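Local coordinates for phosphodiesterase (Pseudomonas aeruginosa, PDB 4G75), which is a colicin M-like bacteriocin that binds magnesium and probably kills competing bacteria by cleaving a peptidoglycan precursor, at residues Trp230-Glu235 with Ile283-Ser288; Glu213-Ile218 with Arg237-Leu242. All coordinates share one frame; numbering follows the deposited sequence.

Interaction 1: residues Trp230-Glu235 with Ile283-Ser288; sequences WSFRGE and IPVNIS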
loop_
_atom_site.group_PDB
_atom_site.type_symbol
_atom_site.label_atom_id
_atom_site.label_comp_id
_atom_site.label_asym_id
_atom_site.label_seq_id
_atom_site.Cartn_x
_atom_site.Cartn_y
_atom_site.Cartn_z
ATOM N N TRP A 230 4.772 -30.455 24.195
ATOM C CA TRP A 230 3.568 -29.942 23.563
ATOM C C TRP A 230 3.862 -29.594 22.110
ATOM O O TRP A 230 5.006 -29.326 21.734
ATOM C CB TRP A 230 3.010 -28.739 24.332
ATOM C CG TRP A 230 3.888 -27.522 24.292
ATOM C CD1 TRP A 230 4.782 -27.120 25.244
ATOM C CD2 TRP A 230 3.948 -26.544 23.249
ATOM N NE1 TRP A 230 5.395 -25.951 24.855
ATOM C CE2 TRP A 230 4.902 -25.579 23.632
ATOM C CE3 TRP A 230 3.285 -26.391 22.026
ATOM C CZ2 TRP A 230 5.216 -24.479 22.833
ATOM C CZ3 TRP A 230 3.597 -25.297 21.232
ATOM C CH2 TRP A 230 4.555 -24.358 21.640
ATOM N N SER A 231 2.829 -29.621 21.283
ATOM C CA SER A 231 2.983 -29.199 19.907
ATOM C C SER A 231 1.705 -28.518 19.457
ATOM O O SER A 231 0.611 -28.819 19.954
ATOM C CB SER A 231 3.318 -30.390 19.002
ATOM O OG SER A 231 2.310 -31.378 19.069
ATOM N N PHE A 232 1.850 -27.570 18.543
ATOM C CA PHE A 232 0.697 -26.907 17.964
ATOM C C PHE A 232 0.826 -26.846 16.456
ATOM O O PHE A 232 1.844 -26.401 15.925
ATOM C CB PHE A 232 0.528 -25.498 18.527
ATOM C CG PHE A 232 -0.557 -24.702 17.848
ATOM C CD1 PHE A 232 -1.895 -24.936 18.138
ATOM C CD2 PHE A 232 -0.239 -23.714 16.928
ATOM C CE1 PHE A 232 -2.895 -24.205 17.519
ATOM C CE2 PHE A 232 -1.230 -22.979 16.308
ATOM C CZ PHE A 232 -2.564 -23.220 16.604
ATOM N N ARG A 233 -0.210 -27.313 15.775
ATOM C CA ARG A 233 -0.253 -27.259 14.322
ATOM C C ARG A 233 -1.530 -26.563 13.882
ATOM O O ARG A 233 -2.631 -26.951 14.264
ATOM C CB ARG A 233 -0.189 -28.665 13.724
ATOM C CG ARG A 233 0.781 -29.595 14.426
ATOM C CD ARG A 233 0.906 -30.923 13.695
ATOM N NE ARG A 233 2.089 -30.976 12.839
ATOM C CZ ARG A 233 2.127 -30.540 11.583
ATOM N NH1 ARG A 233 1.047 -30.011 11.025
ATOM N NH2 ARG A 233 3.252 -30.635 10.884
ATOM N N GLY A 234 -1.384 -25.517 13.085
ATOM C CA GLY A 234 -2.555 -24.805 12.629
ATOM C C GLY A 234 -2.157 -23.715 11.673
ATOM O O GLY A 234 -1.211 -23.869 10.902
ATOM N N GLU A 235 -2.877 -22.606 11.722
ATOM C CA GLU A 235 -2.584 -21.513 10.811
ATOM C C GLU A 235 -3.027 -20.177 11.371
ATOM O O GLU A 235 -3.811 -20.099 12.324
ATOM C CB GLU A 235 -3.229 -21.763 9.447
ATOM C CG GLU A 235 -4.732 -21.823 9.475
ATOM C CD GLU A 235 -5.317 -22.319 8.166
ATOM O OE1 GLU A 235 -4.625 -23.058 7.439
ATOM O OE2 GLU A 235 -6.473 -21.969 7.869
ATOM N N ILE A 283 -1.227 -18.312 6.986
ATOM C CA ILE A 283 0.187 -18.536 7.244
ATOM C C ILE A 283 0.274 -19.789 8.103
ATOM O O ILE A 283 -0.279 -19.814 9.197
ATOM C CB ILE A 283 0.805 -17.359 8.009
ATOM C CG1 ILE A 283 0.616 -16.051 7.228
ATOM C CG2 ILE A 283 2.289 -17.619 8.311
ATOM C CD1 ILE A 283 0.923 -14.798 8.038
ATOM N N PRO A 284 0.955 -20.836 7.606
ATOM C CA PRO A 284 1.073 -22.098 8.351
ATOM C C PRO A 284 1.804 -21.936 9.680
ATOM O O PRO A 284 2.775 -21.180 9.771
ATOM C CB PRO A 284 1.900 -22.983 7.413
ATOM C CG PRO A 284 1.693 -22.400 6.053
ATOM C CD PRO A 284 1.588 -20.922 6.278
ATOM N N VAL A 285 1.342 -22.655 10.697
ATOM C CA VAL A 285 2.013 -22.673 11.989
ATOM C C VAL A 285 2.306 -24.104 12.416
ATOM O O VAL A 285 1.406 -24.947 12.470
ATOM C CB VAL A 285 1.177 -21.987 13.089
ATOM C CG1 VAL A 285 1.920 -22.025 14.408
ATOM C CG2 VAL A 285 0.871 -20.543 12.706
ATOM N N ASN A 286 3.577 -24.360 12.704
ATOM C CA ASN A 286 4.025 -25.661 13.179
ATOM C C ASN A 286 5.085 -25.455 14.252
ATOM O O ASN A 286 6.262 -25.268 13.945
ATOM C CB ASN A 286 4.589 -26.480 12.015
ATOM C CG ASN A 286 4.868 -27.926 12.388
ATOM O OD1 ASN A 286 4.339 -28.445 13.373
ATOM N ND2 ASN A 286 5.699 -28.591 11.589
ATOM N N ILE A 287 4.659 -25.472 15.510
ATOM C CA ILE A 287 5.553 -25.175 16.617
ATOM C C ILE A 287 5.466 -26.226 17.712
ATOM O O ILE A 287 4.509 -27.003 17.778
ATOM C CB ILE A 287 5.262 -23.779 17.209
ATOM C CG1 ILE A 287 3.793 -23.663 17.627
ATOM C CG2 ILE A 287 5.607 -22.696 16.197
ATOM C CD1 ILE A 287 3.479 -22.406 18.403
ATOM N N SER A 288 6.461 -26.241 18.584
ATOM C CA SER A 288 6.493 -27.243 19.636
ATOM C C SER A 288 7.394 -26.782 20.757
ATOM O O SER A 288 8.204 -25.870 20.584
ATOM C CB SER A 288 6.974 -28.584 19.077
ATOM O OG SER A 288 8.275 -28.476 18.530
#
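Trp230 lays a face of the six-membered half of its indole against Ser288, whose carbonyl carbon lies toward the rim, 3.8 Å from CZ2; Ile287 CD1 meets the same ring at its edge, 3.9 Å from CH2. The indole takes this place because CG stands between the backbone N and the carbonyl carbon (chi1 67°). Ser231 faces Ser288 as a non-hydrogen-bonded pair, with its CA-H directed at Ile287 O. Phe232 and Ile287 then form a hydrogen-bonded pair: Phe232 N reaches Ile287 O at 2.8 Å, nearly straight, and Ile287 N answers to Phe232 O at 3.0 Å. On the face of the sheet that these two share with Val285, the phenyl ring turns its edge to Val285, CD2 lying 3.7 Å from CG1. Arg233 projects from the other face beside Asn286; OD1 of the amide lies over a face of the guanidinium, 3.4 Å from NE, and the angle is too poor for a hydrogen bond. Gly234 and Val285 are the next hydrogen-bonded pair: Gly234 N donates to Val285 O and Val285 N to Gly234 O, at 2.8 Å in the latter. Glu235 turns its carboxylate to Arg237 in a salt bridge. This antiparallel ladder places strand 229-243 between 283-290 and 213-224, with Leu182 packing on Trp230 and Phe178 on Ile287, both from helix 176-184.

Interaction 2: residues Glu213-Ile218 with Arg237-Leu242; sequences EITLRI and RAYDDL. With MG (magnesium ion), chain B; EDO (1,2-ethanediol), chain C.
Glu213 and Asp241 meet at a magnesium ion, held by Glu213 O at 2.4 Å and Asp241 OD2 at 2.5 Å; two waters and the carbonyl of Val211 complete the ligands modelled. The carboxylate can face the metal because Asp241 CG lies anti to its backbone N (chi1 -155°). A water accepts from Thr215 N at 2.9 Å and lies within bonding distance of both Asp241 OD1 and Tyr239 O, although it has more acceptors around it than protons. Backbone bonds join the segments: Arg217 and Arg237 are a hydrogen-bonded antiparallel pair, with Arg217 N 2.8 Å from Arg237 O, and Tyr239 N donates to Thr215 O at 3.1 Å. These are the two arms of a beta hairpin, strands 213-224 and 229-243, and in this colicin M-family protein one end of it carries the metal site. The extended Arg217 and the bent Arg237 lie side by side, and a 1,2-ethanediol, probably from the crystallisation liquor, bridges them: Arg217 NH1 binds O1 and Arg237 NE binds O2 at 2.9 Å, each in the plane of its guanidinium. C1 of the diol rests over a face of the Tyr239 ring. Arg217 NH2 also forms a salt bridge with Asp193, and Tyr239 OH bonds Asn195. Thr215 CG2 packs on Tyr239 CD2 at 3.6 Å, and on the face opposite Arg217 and Arg237, Leu216 CD2 touches Ala238 CB at 4.0 Å.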
loop_
_atom_site.group_PDB
_atom_site.type_symbol
_atom_site.label_atom_id
_atom_site.label_comp_id
_atom_site.label_asym_id
_atom_site.label_seq_id
_atom_site.Cartn_x
_atom_site.Cartn_y
_atom_site.Cartn_z
ATOM N N GLU A 213 -2.816 -1.773 12.016
ATOM C CA GLU A 213 -3.208 -2.833 12.941
ATOM C C GLU A 213 -4.348 -3.652 12.351
ATOM O O GLU A 213 -5.358 -3.099 11.920
ATOM C CB GLU A 213 -3.633 -2.265 14.297
ATOM C CG GLU A 213 -3.844 -3.355 15.344
ATOM C CD GLU A 213 -4.539 -2.862 16.601
ATOM O OE1 GLU A 213 -3.845 -2.661 17.619
ATOM O OE2 GLU A 213 -5.777 -2.683 16.572
ATOM N N ILE A 214 -4.183 -4.972 12.333
ATOM C CA ILE A 214 -5.229 -5.859 11.844
ATOM C C ILE A 214 -5.548 -6.850 12.947
ATOM O O ILE A 214 -4.864 -6.883 13.957
ATOM C CB ILE A 214 -4.789 -6.610 10.584
ATOM C CG1 ILE A 214 -3.548 -7.463 10.871
ATOM C CG2 ILE A 214 -4.497 -5.616 9.458
ATOM C CD1 ILE A 214 -3.085 -8.293 9.686
ATOM N N THR A 215 -6.595 -7.640 12.760
ATOM C CA THR A 215 -6.910 -8.687 13.721
ATOM C C THR A 215 -6.564 -10.024 13.094
ATOM O O THR A 215 -7.052 -10.354 12.013
ATOM C CB THR A 215 -8.404 -8.668 14.109
ATOM O OG1 THR A 215 -8.757 -7.374 14.621
ATOM C CG2 THR A 215 -8.697 -9.726 15.169
ATOM N N LEU A 216 -5.701 -10.781 13.767
ATOM C CA LEU A 216 -5.362 -12.120 13.309
ATOM C C LEU A 216 -6.263 -13.143 13.983
ATOM O O LEU A 216 -6.843 -12.879 15.043
ATOM C CB LEU A 216 -3.896 -12.452 13.608
ATOM C CG LEU A 216 -2.821 -11.560 12.979
ATOM C CD1 LEU A 216 -1.440 -12.062 13.384
ATOM C CD2 LEU A 216 -2.970 -11.533 11.462
ATOM N N ARG A 217 -6.382 -14.301 13.348
ATOM C CA ARG A 217 -7.056 -15.445 13.944
ATOM C C ARG A 217 -6.103 -16.624 13.941
ATOM O O ARG A 217 -5.576 -17.005 12.889
ATOM C CB ARG A 217 -8.308 -15.799 13.142
ATOM C CG ARG A 217 -9.173 -16.855 13.807
ATOM C CD ARG A 217 -10.413 -17.144 12.981
ATOM N NE ARG A 217 -11.327 -18.023 13.698
ATOM C CZ ARG A 217 -12.560 -18.309 13.295
ATOM N NH1 ARG A 217 -13.032 -17.782 12.174
ATOM N NH2 ARG A 217 -13.323 -19.123 14.016
ATOM N N ILE A 218 -5.878 -17.192 15.123
ATOM C CA ILE A 218 -4.995 -18.341 15.278
ATOM C C ILE A 218 -5.856 -19.565 15.513
ATOM O O ILE A 218 -6.574 -19.644 16.513
ATOM C CB ILE A 218 -4.013 -18.155 16.444
ATOM C CG1 ILE A 218 -2.955 -17.107 16.086
ATOM C CG2 ILE A 218 -3.283 -19.469 16.754
ATOM C CD1 ILE A 218 -3.458 -15.702 16.049
ATOM N N ARG A 237 -4.858 -16.711 10.164
ATOM C CA ARG A 237 -5.641 -16.000 9.164
ATOM C C ARG A 237 -5.862 -14.566 9.628
ATOM O O ARG A 237 -5.422 -14.184 10.707
ATOM C CB ARG A 237 -6.973 -16.711 8.910
ATOM C CG ARG A 237 -6.805 -18.177 8.535
ATOM C CD ARG A 237 -7.989 -18.701 7.736
ATOM N NE ARG A 237 -9.200 -18.802 8.542
ATOM C CZ ARG A 237 -9.514 -19.863 9.278
ATOM N NH1 ARG A 237 -8.696 -20.906 9.315
ATOM N NH2 ARG A 237 -10.638 -19.875 9.982
ATOM N N ALA A 238 -6.537 -13.771 8.807
ATOM C CA ALA A 238 -6.758 -12.378 9.159
ATOM C C ALA A 238 -8.141 -11.929 8.742
ATOM O O ALA A 238 -8.616 -12.282 7.659
ATOM C CB ALA A 238 -5.705 -11.487 8.509
ATOM N N TYR A 239 -8.767 -11.126 9.595
ATOM C CA TYR A 239 -10.066 -10.551 9.276
ATOM C C TYR A 239 -9.952 -9.358 8.330
ATOM O O TYR A 239 -8.919 -8.681 8.278
ATOM C CB TYR A 239 -10.790 -10.121 10.556
ATOM C CG TYR A 239 -11.123 -11.263 11.494
ATOM C CD1 TYR A 239 -12.330 -11.944 11.392
ATOM C CD2 TYR A 239 -10.231 -11.658 12.479
ATOM C CE1 TYR A 239 -12.641 -12.986 12.248
ATOM C CE2 TYR A 239 -10.531 -12.708 13.345
ATOM C CZ TYR A 239 -11.738 -13.367 13.221
ATOM O OH TYR A 239 -12.054 -14.406 14.080
ATOM N N ASP A 240 -11.024 -9.099 7.586
ATOM C CA ASP A 240 -11.073 -7.917 6.736
ATOM C C ASP A 240 -10.794 -6.682 7.571
ATOM O O ASP A 240 -11.179 -6.606 8.741
ATOM C CB ASP A 240 -12.445 -7.752 6.090
ATOM C CG ASP A 240 -12.768 -8.836 5.096
ATOM O OD1 ASP A 240 -11.941 -9.744 4.891
ATOM O OD2 ASP A 240 -13.868 -8.780 4.513
ATOM N N ASP A 241 -10.167 -5.692 6.952
ATOM C CA ASP A 241 -9.798 -4.482 7.658
ATOM C C ASP A 241 -10.250 -3.259 6.871
ATOM O O ASP A 241 -9.942 -3.124 5.692
ATOM C CB ASP A 241 -8.285 -4.453 7.857
ATOM C CG ASP A 241 -7.879 -3.611 9.038
ATOM O OD1 ASP A 241 -8.053 -4.077 10.182
ATOM O OD2 ASP A 241 -7.390 -2.486 8.820
ATOM N N LEU A 242 -10.977 -2.364 7.527
ATOM C CA LEU A 242 -11.520 -1.193 6.841
ATOM C C LEU A 242 -10.454 -0.151 6.519
ATOM O O LEU A 242 -9.739 0.306 7.412
ATOM C CB LEU A 242 -12.631 -0.558 7.682
ATOM C CG LEU A 242 -13.328 0.631 7.028
ATOM C CD1 LEU A 242 -14.162 0.143 5.862
ATOM C CD2 LEU A 242 -14.187 1.355 8.046
HETATM MG MG MG B . -5.986 -1.304 10.473
HETATM C C1 EDO C . -10.816 -14.902 9.964
HETATM O O1 EDO C . -11.892 -15.804 10.244
HETATM C C2 EDO C . -10.639 -14.846 8.452
HETATM O O2 EDO C . -10.435 -16.183 7.979
HETATM O O HOH W 1 -7.814 -3.311 12.496
HETATM O O HOH W 2 -8.379 -6.999 10.569
HETATM O O HOH W 3 -7.964 -0.771 11.992
HETATM O O HOH W 4 -6.392 0.926 9.343
#

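Overall arrangement
From the N terminus, the chain enters strand 213-224 beside the magnesium site, turns, and returns along 229-243. Interaction 2 closes that hairpin, with 18 residues between its segments, at the end where the metal sits. Interaction 1 closes a longer loop: 47 residues separate 230-235 from 283-288, among them helix 255-264 and strand 275-278. Their segments alternate in sequence, so the two closures cross rather than nest. Both use strand 229-243, which thereby joins 213-224 to 283-290 in a single sheet. The two contacts, with centres about 18 Å apart, touch where Phe232 CZ packs on Ile218 CG2 at 3.8 Å.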